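Local structure of D-glycerate 2-kinase (Thermotoga maritima, 2B8N) at residues A[39-44]-A[69-74]; A[174-179]-A[245-250]; A[224-229]-A[239-244]; A[278-283]-A[312-317]; A[302-307]-A[350-355]. The protein catalyses the magnesium-dependent phosphorylation of D-glycerate by ATP to 2-phosphoglycerate, a step in the breakdown of serine through 3-hydroxypyruvate. One frame throughout, in Å; residues are numbered along the deposited sequence.

The five contacts fall into three places. Contact 1 stands alone beside the parallel sheet; even contact 4, the nearest to it, is about 15 Å away between nearest atoms. Contacts 2 and 3 share one region, their centres 10 Å apart. Leu177 and His176 of contact 2 pack on Ile244 of contact 3. Contacts 4 and 5 form the other pair, at the mixed sheet, with centres 13 Å apart. Their segments alternate along the chain, and Val306 touches both Leu313 and Ala317. The two pairs lie on opposite sides of the chain's centre; the centres of contacts 3 and 5 are 55 Å apart.

Contact 1: residues A[39-44]-A[69-74]; sequences AVKETL and YEVLGK
Leu44 packs on Val71 and Leu72 near the C-terminal end of helix 61-72, and this is the tight half of the contact. Leu44 is buried. Its CG sits 3.9 Å from Val71 CG1. Its CD2 reaches further and touches both Val71 CB at 4.0 Å and Leu72 CD1 at 4.1 Å. CG is anti to the backbone N (chi1 -180°), and the branch is carried across to the helix side chains. Lys41 extends the apolar patch with the inner part of its chain. Its CG lies 3.9 Å from Val71 CG2, and the two side chains run past each other in opposite directions.

The other side is looser and more open to solvent. There Lys41 NZ forms a salt bridge with Glu70 OE1, 2.9 Å away. Both chains are extended beyond CG, and they meet through their charged ends. Each charge has a second partner: Asp37 also binds Lys41 NZ, and Lys66 binds Glu70 OE2. Glu70 is thus held between two lysines, which would probably favour its charged form.

The contact joins helix 36-41 and the start of 44-47 to helix 61-72. Val40 rests on Ala67 and Leu44 on Ala68. Leu44 and Leu72 also touch Leu130 of strand 128-133. Ala39, Val40 and Thr43 pack on Ile260 of strand 255-261, an outermost strand of the parallel sheet.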
# COMPACT_ATOMS: atom_id res chain seq x y z
N ALA A 39 -11.70 7.18 -5.56
CA ALA A 39 -11.99 5.79 -5.13
C ALA A 39 -13.25 5.71 -4.28
O ALA A 39 -14.06 4.77 -4.42
CB ALA A 39 -10.80 5.20 -4.36
N VAL A 40 -13.37 6.69 -3.40
CA VAL A 40 -14.52 6.81 -2.51
C VAL A 40 -15.78 7.14 -3.30
O VAL A 40 -16.79 6.44 -3.21
CB VAL A 40 -14.26 7.90 -1.43
CG1 VAL A 40 -15.52 8.24 -0.66
CG2 VAL A 40 -13.17 7.43 -0.48
N LYS A 41 -15.72 8.21 -4.08
CA LYS A 41 -16.90 8.69 -4.82
C LYS A 41 -17.46 7.66 -5.81
O LYS A 41 -18.67 7.62 -6.05
CB LYS A 41 -16.58 10.02 -5.54
CG LYS A 41 -16.67 11.27 -4.65
CD LYS A 41 -15.91 12.44 -5.25
CE LYS A 41 -16.12 13.75 -4.45
NZ LYS A 41 -15.38 14.93 -5.05
N GLU A 42 -16.59 6.81 -6.37
CA GLU A 42 -17.04 5.74 -7.27
C GLU A 42 -17.63 4.53 -6.55
O GLU A 42 -18.22 3.68 -7.21
CB GLU A 42 -15.89 5.30 -8.19
CG GLU A 42 -15.52 6.37 -9.19
CD GLU A 42 -14.48 5.94 -10.19
OE1 GLU A 42 -13.91 4.82 -10.05
OE2 GLU A 42 -14.22 6.72 -11.14
N THR A 43 -17.50 4.46 -5.22
CA THR A 43 -18.05 3.37 -4.41
C THR A 43 -19.16 3.77 -3.42
O THR A 43 -20.26 3.19 -3.43
CB THR A 43 -16.94 2.72 -3.58
OG1 THR A 43 -15.89 2.27 -4.44
CG2 THR A 43 -17.49 1.54 -2.79
N LEU A 44 -18.87 4.76 -2.57
CA LEU A 44 -19.72 5.10 -1.43
C LEU A 44 -21.19 5.39 -1.78
O LEU A 44 -22.09 4.94 -1.07
CB LEU A 44 -19.12 6.30 -0.68
CG LEU A 44 -19.85 6.83 0.56
CD1 LEU A 44 -20.20 5.69 1.49
CD2 LEU A 44 -18.98 7.85 1.26
N TYR A 69 -17.48 13.09 3.13
CA TYR A 69 -18.28 14.21 3.57
C TYR A 69 -19.07 14.78 2.40
O TYR A 69 -20.29 15.04 2.50
CB TYR A 69 -17.38 15.29 4.16
CG TYR A 69 -18.13 16.48 4.66
CD1 TYR A 69 -19.13 16.34 5.61
CD2 TYR A 69 -17.85 17.74 4.17
CE1 TYR A 69 -19.83 17.44 6.07
CE2 TYR A 69 -18.53 18.84 4.63
CZ TYR A 69 -19.51 18.68 5.57
OH TYR A 69 -20.17 19.79 6.01
N GLU A 70 -18.37 14.95 1.28
CA GLU A 70 -18.98 15.49 0.06
C GLU A 70 -20.07 14.57 -0.50
O GLU A 70 -21.06 15.05 -1.02
CB GLU A 70 -17.92 15.78 -1.00
CG GLU A 70 -17.00 16.94 -0.63
CD GLU A 70 -15.86 17.16 -1.61
OE1 GLU A 70 -15.81 16.47 -2.65
OE2 GLU A 70 -15.01 18.03 -1.31
N VAL A 71 -19.87 13.25 -0.40
CA VAL A 71 -20.94 12.32 -0.76
C VAL A 71 -22.14 12.39 0.23
O VAL A 71 -23.28 12.45 -0.20
CB VAL A 71 -20.44 10.85 -0.86
CG1 VAL A 71 -21.63 9.89 -1.03
CG2 VAL A 71 -19.42 10.68 -2.02
N LEU A 72 -21.89 12.38 1.55
CA LEU A 72 -22.96 12.17 2.53
C LEU A 72 -23.48 13.42 3.23
O LEU A 72 -24.65 13.47 3.55
CB LEU A 72 -22.50 11.19 3.59
CG LEU A 72 -22.30 9.75 3.09
CD1 LEU A 72 -21.63 9.02 4.22
CD2 LEU A 72 -23.58 9.06 2.66
N GLY A 73 -22.61 14.38 3.52
CA GLY A 73 -23.02 15.59 4.25
C GLY A 73 -23.49 15.32 5.67
O GLY A 73 -22.88 14.55 6.40
N LYS A 74 -24.61 15.94 6.06
CA LYS A 74 -25.11 15.87 7.45
C LYS A 74 -25.65 14.49 7.91
O LYS A 74 -26.02 14.32 9.07
CB LYS A 74 -26.12 16.98 7.72
CG LYS A 74 -25.47 18.38 7.71
CD LYS A 74 -24.68 18.66 9.02
CE LYS A 74 -23.31 19.33 8.77
NZ LYS A 74 -22.30 18.32 8.33

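Contact 2: residues A[174-179]-A[245-250]; sequences RKHLSQ and LQETPK
His176 and Thr248 make most of this contact, with a smaller share from Lys175. The methyl CG2 of Thr248 lies over one face of the His176 ring, 3.8 Å from the ring centroid and 13° off its normal. This is a CH-pi contact. The same methyl comes within 3.5 Å of Lys175 O. Thr248 turns its hydroxyl to the position between the backbone N and the carbonyl carbon (chi1 54°), where OG1 bonds to Asp218.

The edge of the imidazole does the polar work. His176 NE2 donates to Glu247 OE2 at 2.7 Å, with the oxygen close to the ring plane. The pair is a His-carboxylate hydrogen bond. Ring and carboxylate stand almost perpendicular, 89° apart, and the oxygen is met on its syn side. The same oxygen takes Thr248 N at 2.9 Å on its anti side. Lys250 NZ forms a salt bridge with it at 2.8 Å, from above the carboxylate plane. Three donors therefore grip one oxygen. His176 ND1 bonds to Thr172 O, so both ring nitrogens are held and the ring's rotation is fixed. A phenylalanine in place of His176 would probably leave Glu247 OE2 short of one donor and Thr172 O without its ring partner.

Lys175 NZ forms a salt bridge with Asp218, so Lys175 and Thr248 share that residue. The contact ties the end of helix 167-175 to the loop between helix 238-244 and strand 255-261. His176 also touches Asp218 and Ser220, and Thr248 packs on Arg184 of helix 184-189.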
# COMPACT_ATOMS: atom_id res chain seq x y z
N ARG A 174 0.41 -9.56 18.33
CA ARG A 174 -0.09 -8.18 18.39
C ARG A 174 -1.59 -8.08 18.62
O ARG A 174 -2.04 -7.19 19.33
CB ARG A 174 0.29 -7.33 17.16
CG ARG A 174 1.69 -6.71 17.23
CD ARG A 174 1.92 -5.86 18.48
NE ARG A 174 1.26 -4.56 18.43
CZ ARG A 174 1.72 -3.50 17.77
NH1 ARG A 174 2.85 -3.57 17.10
NH2 ARG A 174 1.06 -2.35 17.77
N LYS A 175 -2.36 -8.98 18.00
CA LYS A 175 -3.82 -8.95 18.09
C LYS A 175 -4.28 -9.27 19.52
O LYS A 175 -5.33 -8.79 19.99
CB LYS A 175 -4.45 -9.93 17.08
CG LYS A 175 -4.27 -9.53 15.60
CD LYS A 175 -4.89 -10.52 14.57
CE LYS A 175 -4.12 -11.84 14.42
NZ LYS A 175 -4.82 -12.77 13.44
N HIS A 176 -3.47 -10.07 20.22
CA HIS A 176 -3.80 -10.50 21.56
C HIS A 176 -3.27 -9.53 22.64
O HIS A 176 -3.42 -9.78 23.85
CB HIS A 176 -3.31 -11.95 21.77
CG HIS A 176 -4.16 -12.99 21.10
ND1 HIS A 176 -3.98 -13.38 19.79
CD2 HIS A 176 -5.21 -13.72 21.56
CE1 HIS A 176 -4.88 -14.30 19.47
NE2 HIS A 176 -5.64 -14.52 20.53
N LEU A 177 -2.69 -8.41 22.22
CA LEU A 177 -2.25 -7.35 23.14
C LEU A 177 -3.03 -6.03 23.01
O LEU A 177 -2.66 -5.04 23.63
CB LEU A 177 -0.75 -7.08 22.90
CG LEU A 177 0.23 -8.21 23.26
CD1 LEU A 177 1.65 -7.84 22.91
CD2 LEU A 177 0.15 -8.56 24.73
N SER A 178 -4.12 -6.03 22.25
CA SER A 178 -4.72 -4.79 21.73
C SER A 178 -6.23 -4.69 21.94
O SER A 178 -6.94 -5.67 21.95
CB SER A 178 -4.42 -4.71 20.24
OG SER A 178 -5.05 -3.59 19.65
N GLN A 179 -6.73 -3.47 22.10
CA GLN A 179 -8.16 -3.23 22.26
C GLN A 179 -8.87 -3.04 20.90
O GLN A 179 -10.10 -2.97 20.85
CB GLN A 179 -8.41 -2.00 23.14
CG GLN A 179 -7.99 -2.18 24.59
CD GLN A 179 -8.49 -1.07 25.53
OE1 GLN A 179 -9.66 -0.71 25.54
NE2 GLN A 179 -7.59 -0.55 26.34
N LEU A 245 -4.39 -13.96 27.44
CA LEU A 245 -5.45 -14.93 27.79
C LEU A 245 -6.88 -14.52 27.44
O LEU A 245 -7.79 -15.36 27.50
CB LEU A 245 -5.43 -15.20 29.28
CG LEU A 245 -4.33 -16.08 29.89
CD1 LEU A 245 -4.57 -16.11 31.37
CD2 LEU A 245 -4.33 -17.47 29.32
N GLN A 246 -7.07 -13.23 27.15
CA GLN A 246 -8.35 -12.73 26.67
C GLN A 246 -8.40 -13.04 25.19
O GLN A 246 -7.59 -12.52 24.40
CB GLN A 246 -8.48 -11.22 26.96
CG GLN A 246 -8.14 -10.87 28.42
CD GLN A 246 -8.53 -9.46 28.83
OE1 GLN A 246 -7.73 -8.72 29.44
NE2 GLN A 246 -9.76 -9.07 28.50
N GLU A 247 -9.32 -13.92 24.81
CA GLU A 247 -9.38 -14.40 23.45
C GLU A 247 -10.02 -13.35 22.57
O GLU A 247 -10.90 -12.60 23.03
CB GLU A 247 -10.14 -15.72 23.37
CG GLU A 247 -9.99 -16.41 22.03
CD GLU A 247 -8.54 -16.59 21.65
OE1 GLU A 247 -7.93 -17.54 22.17
OE2 GLU A 247 -8.03 -15.78 20.84
N THR A 248 -9.55 -13.31 21.32
CA THR A 248 -10.01 -12.34 20.32
C THR A 248 -11.21 -12.91 19.60
O THR A 248 -11.37 -14.14 19.59
CB THR A 248 -8.92 -12.08 19.30
OG1 THR A 248 -8.50 -13.32 18.75
CG2 THR A 248 -7.73 -11.39 19.96
N PRO A 249 -12.07 -12.04 19.04
CA PRO A 249 -13.29 -12.47 18.33
C PRO A 249 -13.02 -13.43 17.19
O PRO A 249 -12.27 -13.09 16.27
CB PRO A 249 -13.87 -11.16 17.79
CG PRO A 249 -12.84 -10.12 17.98
CD PRO A 249 -11.97 -10.57 19.11
N LYS A 250 -13.63 -14.63 17.27
CA LYS A 250 -13.43 -15.70 16.28
C LYS A 250 -14.37 -15.55 15.07
O LYS A 250 -14.12 -16.12 14.02
CB LYS A 250 -13.57 -17.08 16.96
CG LYS A 250 -12.45 -17.37 18.02
CD LYS A 250 -11.06 -17.65 17.35
CE LYS A 250 -9.87 -17.42 18.31
NZ LYS A 250 -9.38 -16.00 18.39

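Contact 3: residues A[224-229]-A[239-244]; sequences DALKVL and SVKRAI
Ile244 meets Ala225, Leu226 and Leu229 through aliphatic groups alone. No ring, amide or other flat side-chain group takes part; the surfaces that meet are chiefly methyls. The fit depends on the two branches of Ile244. CG2 is anti to the backbone N. It touches Ala225 CB at 3.7 Å and Leu226 CD2 at 3.6 Å. The other branch ends in CD1, which lies 3.8 Å from Leu226 CD2 and 4.0 Å from Leu229 CD1. Leu226 therefore touches both branches with one methyl as it slides past the isoleucine in the opposite direction. Leu229 comes at Ile244 tip to tip.

Leu226 CD2 also skirts Lys241, whose ammonium group is bonded to Thr236. No hydrogen bond links the two segments. Leu177 covers another part of Ile244, and Leu229 also rests on Leu156 of helix 150-162.

The axes of the two short helical segments approach to 10.4 Å, with an angle of 145° between their directions. Helices 222-231 and 238-244 follow each other in the chain with a short connection. This is the arrangement of a helical hairpin, its two arms joined here by an apolar seam.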
# COMPACT_ATOMS: atom_id res chain seq x y z
N ASP A 224 -1.86 -19.81 20.69
CA ASP A 224 -0.96 -19.49 19.58
C ASP A 224 -0.03 -18.34 19.96
O ASP A 224 1.17 -18.41 19.75
CB ASP A 224 -1.76 -19.14 18.30
CG ASP A 224 -2.62 -20.29 17.82
OD1 ASP A 224 -2.14 -21.44 17.89
OD2 ASP A 224 -3.78 -20.07 17.39
N ALA A 225 -0.57 -17.29 20.56
CA ALA A 225 0.25 -16.11 20.88
C ALA A 225 1.39 -16.46 21.84
O ALA A 225 2.54 -16.09 21.63
CB ALA A 225 -0.60 -15.02 21.45
N LEU A 226 1.06 -17.20 22.90
CA LEU A 226 2.04 -17.60 23.90
C LEU A 226 3.10 -18.59 23.36
O LEU A 226 4.25 -18.53 23.76
CB LEU A 226 1.32 -18.21 25.10
CG LEU A 226 0.38 -17.26 25.85
CD1 LEU A 226 -0.27 -17.97 27.05
CD2 LEU A 226 1.11 -16.00 26.31
N LYS A 227 2.69 -19.48 22.47
CA LYS A 227 3.62 -20.41 21.82
C LYS A 227 4.61 -19.69 20.89
O LYS A 227 5.75 -20.14 20.75
CB LYS A 227 2.85 -21.47 21.04
CG LYS A 227 2.08 -22.39 21.94
CD LYS A 227 1.74 -23.70 21.26
CE LYS A 227 1.37 -24.74 22.32
NZ LYS A 227 2.49 -25.01 23.28
N VAL A 228 4.18 -18.60 20.27
CA VAL A 228 5.10 -17.79 19.46
C VAL A 228 6.22 -17.23 20.32
O VAL A 228 7.40 -17.44 20.02
CB VAL A 228 4.40 -16.65 18.76
CG1 VAL A 228 5.44 -15.70 18.11
CG2 VAL A 228 3.44 -17.21 17.72
N LEU A 229 5.85 -16.53 21.39
CA LEU A 229 6.82 -15.95 22.32
C LEU A 229 7.78 -16.99 22.90
O LEU A 229 8.99 -16.76 22.95
CB LEU A 229 6.09 -15.24 23.46
CG LEU A 229 5.27 -14.01 23.06
CD1 LEU A 229 4.47 -13.50 24.25
CD2 LEU A 229 6.17 -12.92 22.50
N SER A 239 1.67 -9.23 33.54
CA SER A 239 0.67 -8.33 32.92
C SER A 239 0.38 -8.73 31.48
O SER A 239 -0.77 -8.85 31.08
CB SER A 239 1.18 -6.87 32.90
OG SER A 239 0.47 -6.06 33.82
N VAL A 240 1.45 -8.91 30.71
CA VAL A 240 1.34 -9.26 29.31
C VAL A 240 0.72 -10.65 29.13
O VAL A 240 -0.29 -10.79 28.43
CB VAL A 240 2.73 -9.14 28.60
CG1 VAL A 240 2.77 -9.91 27.29
CG2 VAL A 240 3.03 -7.68 28.34
N LYS A 241 1.28 -11.65 29.77
CA LYS A 241 0.77 -13.01 29.63
C LYS A 241 -0.74 -13.13 29.96
O LYS A 241 -1.44 -13.84 29.26
CB LYS A 241 1.61 -13.98 30.45
CG LYS A 241 3.02 -14.15 29.90
CD LYS A 241 3.70 -15.39 30.49
CE LYS A 241 5.14 -15.56 30.01
NZ LYS A 241 5.99 -14.48 30.59
N ARG A 242 -1.22 -12.41 30.97
CA ARG A 242 -2.64 -12.47 31.34
C ARG A 242 -3.54 -11.56 30.48
O ARG A 242 -4.73 -11.80 30.39
CB ARG A 242 -2.82 -12.23 32.85
CG ARG A 242 -2.75 -10.79 33.31
CD ARG A 242 -2.94 -10.66 34.84
NE ARG A 242 -4.36 -10.62 35.22
CZ ARG A 242 -4.99 -11.50 36.01
NH1 ARG A 242 -4.34 -12.52 36.56
NH2 ARG A 242 -6.30 -11.34 36.28
N ALA A 243 -2.96 -10.55 29.84
CA ALA A 243 -3.65 -9.82 28.78
C ALA A 243 -3.96 -10.73 27.56
O ALA A 243 -5.06 -10.69 27.01
CB ALA A 243 -2.82 -8.64 28.36
N ILE A 244 -2.97 -11.56 27.19
CA ILE A 244 -3.06 -12.47 26.04
C ILE A 244 -4.16 -13.52 26.20
O ILE A 244 -4.82 -13.89 25.22
CB ILE A 244 -1.66 -13.09 25.76
CG1 ILE A 244 -0.77 -12.05 25.10
CG2 ILE A 244 -1.74 -14.31 24.86
CD1 ILE A 244 0.73 -12.38 25.06

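Contact 4: residues A[278-283]-A[312-317]; sequences GFNAEI and PLKKPA
Asn280 and Ala317 form a parallel beta bridge, their CA atoms 4.7 Å apart. Strands 280-285 and 317-323 are neighbours in the mixed sheet, and helix 292-309 lies between them in the chain. This is a beta-alpha-beta crossover, and the contact lies where the two strands begin.

Asn280 bonds with both its backbone and its side chain. Its N donates to Pro316 O at 2.8 Å, nearly along the C=O axis. Its backbone also pairs with Ala318, and that of Glu282 with Ala318 and Ile320. On its other side Ala317 pairs with Ile428 of strand 422-428. Ala317 CA gives a CA-H...O contact to Asn280 O at 3.2 Å. The side-chain amide reaches back to the loop before the second strand. There ND2 donates to Lys314 O at 2.7 Å, with a nearly straight N-H...O angle of 175°. The oxygen lies in the amide plane, but the donor sits above the carbonyl plane of Lys314, 54° out of it. The two bonds hold the main chain on either side of the cis peptide between Lys315 and Pro316. An aspartate at Asn280 would lack the NH2 group and would probably leave Lys314 O without this donor, facing a negative charge instead.

Glu282 OE1 accepts from Ile283 N and forms a salt bridge with Lys271. Lys315 NZ pairs with Asp310.

Apolar groups lie against these bonds: Leu313 CD1 is 3.6 Å from Asn280 O, and its CD2 meets Glu282 CB. On the other flank, Phe279 CD1 touches Pro316 CB at 3.7 Å, while CD1 also lies 3.6 Å from Ala317 O.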
# COMPACT_ATOMS: atom_id res chain seq x y z
N GLY A 278 -5.35 2.65 -28.83
CA GLY A 278 -5.04 1.81 -29.99
C GLY A 278 -4.10 0.64 -29.74
O GLY A 278 -3.62 0.02 -30.68
N PHE A 279 -3.85 0.31 -28.47
CA PHE A 279 -2.94 -0.79 -28.14
C PHE A 279 -3.66 -2.10 -27.89
O PHE A 279 -4.71 -2.12 -27.26
CB PHE A 279 -2.11 -0.47 -26.88
CG PHE A 279 -1.02 0.52 -27.13
CD1 PHE A 279 0.12 0.13 -27.82
CD2 PHE A 279 -1.14 1.83 -26.70
CE1 PHE A 279 1.14 1.04 -28.09
CE2 PHE A 279 -0.13 2.76 -26.97
CZ PHE A 279 1.01 2.37 -27.66
N ASN A 280 -3.09 -3.19 -28.37
CA ASN A 280 -3.49 -4.50 -27.92
C ASN A 280 -2.91 -4.60 -26.50
O ASN A 280 -1.69 -4.59 -26.35
CB ASN A 280 -2.92 -5.61 -28.81
CG ASN A 280 -3.38 -5.51 -30.26
OD1 ASN A 280 -4.57 -5.29 -30.55
ND2 ASN A 280 -2.43 -5.68 -31.18
N ALA A 281 -3.77 -4.67 -25.49
CA ALA A 281 -3.32 -4.59 -24.10
C ALA A 281 -3.76 -5.78 -23.29
O ALA A 281 -4.91 -6.23 -23.42
CB ALA A 281 -3.84 -3.33 -23.45
N GLU A 282 -2.84 -6.30 -22.46
CA GLU A 282 -3.19 -7.32 -21.46
C GLU A 282 -2.38 -7.17 -20.16
O GLU A 282 -1.25 -6.64 -20.16
CB GLU A 282 -3.08 -8.76 -22.02
CG GLU A 282 -3.67 -9.85 -21.14
CD GLU A 282 -5.16 -9.67 -20.80
OE1 GLU A 282 -5.55 -8.74 -20.05
OE2 GLU A 282 -5.97 -10.51 -21.27
N ILE A 283 -2.99 -7.64 -19.08
CA ILE A 283 -2.37 -7.75 -17.78
C ILE A 283 -1.75 -9.11 -17.64
O ILE A 283 -2.46 -10.12 -17.65
CB ILE A 283 -3.42 -7.59 -16.67
CG1 ILE A 283 -4.01 -6.18 -16.69
CG2 ILE A 283 -2.80 -7.89 -15.30
CD1 ILE A 283 -5.24 -5.99 -15.80
N PRO A 312 3.24 -12.70 -26.72
CA PRO A 312 1.85 -13.05 -26.50
C PRO A 312 0.85 -11.97 -26.91
O PRO A 312 -0.34 -12.20 -26.82
CB PRO A 312 1.81 -13.28 -24.98
CG PRO A 312 2.77 -12.33 -24.46
CD PRO A 312 3.90 -12.37 -25.45
N LEU A 313 1.32 -10.79 -27.33
CA LEU A 313 0.45 -9.76 -27.94
C LEU A 313 1.05 -9.30 -29.27
O LEU A 313 2.27 -9.32 -29.44
CB LEU A 313 0.30 -8.54 -27.05
CG LEU A 313 -0.41 -8.61 -25.70
CD1 LEU A 313 -0.02 -7.40 -24.85
CD2 LEU A 313 -1.89 -8.68 -25.83
N LYS A 314 0.18 -8.87 -30.18
CA LYS A 314 0.61 -8.35 -31.46
C LYS A 314 0.83 -6.86 -31.31
O LYS A 314 0.11 -6.18 -30.56
CB LYS A 314 -0.46 -8.58 -32.54
CG LYS A 314 -0.88 -10.02 -32.67
CD LYS A 314 -1.73 -10.27 -33.92
CE LYS A 314 -3.11 -9.54 -33.92
NZ LYS A 314 -3.83 -9.44 -32.60
N LYS A 315 1.81 -6.35 -32.04
CA LYS A 315 2.09 -4.92 -32.08
C LYS A 315 0.95 -4.18 -32.78
O LYS A 315 0.46 -4.63 -33.80
CB LYS A 315 3.39 -4.63 -32.85
CG LYS A 315 4.69 -5.27 -32.33
CD LYS A 315 5.81 -5.03 -33.35
CE LYS A 315 6.50 -6.31 -33.76
NZ LYS A 315 5.59 -7.29 -34.41
N PRO A 316 0.55 -3.01 -32.26
CA PRO A 316 1.12 -2.28 -31.13
C PRO A 316 0.64 -2.86 -29.82
O PRO A 316 -0.56 -3.01 -29.63
CB PRO A 316 0.59 -0.85 -31.34
CG PRO A 316 -0.35 -0.91 -32.47
CD PRO A 316 -0.62 -2.32 -32.82
N ALA A 317 1.55 -3.18 -28.91
CA ALA A 317 1.19 -3.94 -27.70
C ALA A 317 1.49 -3.15 -26.45
O ALA A 317 2.42 -2.34 -26.44
CB ALA A 317 1.89 -5.32 -27.66

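Contact 5: residues A[302-307]-A[350-355]; sequences IMKEVK and EGIEGV
Lys307 and Ile352 lie alongside each other, their side chains running in opposite directions. Lys307 CG is anti to the backbone N (chi1 176°), and the chain bends once at chi2 before it extends. Its CG passes 4.0 Å from Ile352 CG2, and NZ goes on to the backbone beyond. There it donates to Glu353 O at 2.7 Å. The ammonium group approaches from above the carbonyl plane, 64° out of it.

Ile352 is also crossed from another side. Lys304 lies at about a right angle to it, and Lys304 CD is 3.9 Å from Ile352 CD1. The two branches of the isoleucine thus meet two different lysines, each through its methylene carbons. Met303, modelled as selenomethionine, crosses Val355 obliquely. Its terminal CE reaches Val355 CB at 3.8 Å.

Gly354 has positive phi; its CA lies 3.9 Å from Lys307 NZ, and a CB would run into that nitrogen.

The contact joins helix 292-309 to the loop that leads from helix 337-348 into strand 355-361. Met303 also packs on Leu319 of strand 317-323.

A second acceptor for Lys307 NZ, Val429 O, belongs to the C-terminal carboxylate, whose negative charge would probably strengthen the hold. The carboxylate of Glu353 itself stays apart, with OE1 4.8 Å from Lys307 NZ. The lysine thus ties the loop, by a peptide oxygen, to the terminal carboxylate, while its methylenes cover Ile352.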
# COMPACT_ATOMS: atom_id res chain seq x y z
N ILE A 302 9.87 -10.73 -22.33
CA ILE A 302 8.50 -10.73 -22.90
C ILE A 302 8.37 -9.65 -23.98
O ILE A 302 7.84 -9.92 -25.06
CB ILE A 302 7.40 -10.55 -21.83
CG1 ILE A 302 7.49 -11.64 -20.76
CG2 ILE A 302 6.00 -10.59 -22.45
CD1 ILE A 302 6.56 -11.37 -19.55
N MSE A 303 8.90 -8.46 -23.73
CA MSE A 303 8.88 -7.38 -24.74
C MSE A 303 9.59 -7.80 -26.05
O MSE A 303 9.13 -7.45 -27.15
CB MSE A 303 9.47 -6.09 -24.17
CG MSE A 303 8.61 -5.55 -23.01
SE MSE A 303 9.33 -4.09 -21.96
CE MSE A 303 9.49 -2.79 -23.29
N LYS A 304 10.68 -8.55 -25.93
CA LYS A 304 11.42 -9.04 -27.10
C LYS A 304 10.59 -10.07 -27.86
O LYS A 304 10.64 -10.15 -29.09
CB LYS A 304 12.77 -9.63 -26.71
CG LYS A 304 13.72 -8.68 -25.93
CD LYS A 304 15.16 -9.11 -26.04
CE LYS A 304 15.85 -9.26 -24.72
NZ LYS A 304 16.90 -10.34 -24.79
N GLU A 305 9.80 -10.86 -27.13
CA GLU A 305 8.95 -11.82 -27.79
C GLU A 305 7.90 -11.10 -28.65
O GLU A 305 7.64 -11.48 -29.79
CB GLU A 305 8.28 -12.74 -26.78
CG GLU A 305 7.78 -14.07 -27.36
CD GLU A 305 8.88 -14.99 -27.89
OE1 GLU A 305 10.08 -14.82 -27.54
OE2 GLU A 305 8.51 -15.89 -28.68
N VAL A 306 7.31 -10.06 -28.08
CA VAL A 306 6.31 -9.26 -28.79
C VAL A 306 6.95 -8.57 -29.98
O VAL A 306 6.42 -8.61 -31.09
CB VAL A 306 5.70 -8.19 -27.88
CG1 VAL A 306 5.01 -7.12 -28.70
CG2 VAL A 306 4.72 -8.85 -26.89
N LYS A 307 8.10 -7.94 -29.74
CA LYS A 307 8.78 -7.22 -30.80
C LYS A 307 9.10 -8.13 -32.01
O LYS A 307 8.72 -7.80 -33.11
CB LYS A 307 10.03 -6.52 -30.25
CG LYS A 307 10.85 -5.82 -31.28
CD LYS A 307 10.18 -4.58 -31.83
CE LYS A 307 11.14 -3.78 -32.72
NZ LYS A 307 10.62 -2.41 -32.93
N GLU A 350 18.87 -2.98 -24.71
CA GLU A 350 19.78 -2.13 -25.48
C GLU A 350 19.67 -2.45 -26.97
O GLU A 350 19.69 -3.62 -27.36
CB GLU A 350 21.24 -2.29 -25.02
CG GLU A 350 22.21 -1.43 -25.84
CD GLU A 350 23.61 -1.36 -25.27
OE1 GLU A 350 23.85 -1.86 -24.15
OE2 GLU A 350 24.48 -0.76 -25.94
N GLY A 351 19.53 -1.41 -27.78
CA GLY A 351 19.61 -1.55 -29.23
C GLY A 351 18.33 -1.97 -29.92
O GLY A 351 18.33 -2.25 -31.10
N ILE A 352 17.24 -2.02 -29.20
CA ILE A 352 15.99 -2.43 -29.81
C ILE A 352 15.11 -1.21 -30.03
O ILE A 352 14.77 -0.52 -29.08
CB ILE A 352 15.23 -3.44 -28.96
CG1 ILE A 352 16.06 -4.70 -28.75
CG2 ILE A 352 13.93 -3.83 -29.65
CD1 ILE A 352 15.44 -5.64 -27.72
N GLU A 353 14.77 -0.94 -31.28
CA GLU A 353 13.83 0.12 -31.61
C GLU A 353 12.47 -0.22 -31.05
O GLU A 353 12.14 -1.38 -30.91
CB GLU A 353 13.62 0.21 -33.13
CG GLU A 353 14.81 0.66 -34.01
CD GLU A 353 14.42 0.62 -35.51
OE1 GLU A 353 13.21 0.39 -35.80
OE2 GLU A 353 15.29 0.82 -36.38
N GLY A 354 11.68 0.80 -30.74
CA GLY A 354 10.25 0.67 -30.58
C GLY A 354 9.75 0.18 -29.24
O GLY A 354 8.60 -0.26 -29.14
N VAL A 355 10.61 0.25 -28.22
CA VAL A 355 10.25 -0.27 -26.90
C VAL A 355 10.35 0.78 -25.82
O VAL A 355 11.34 1.50 -25.72
CB VAL A 355 11.09 -1.50 -26.52
CG1 VAL A 355 10.74 -2.67 -27.43
CG2 VAL A 355 12.59 -1.20 -26.57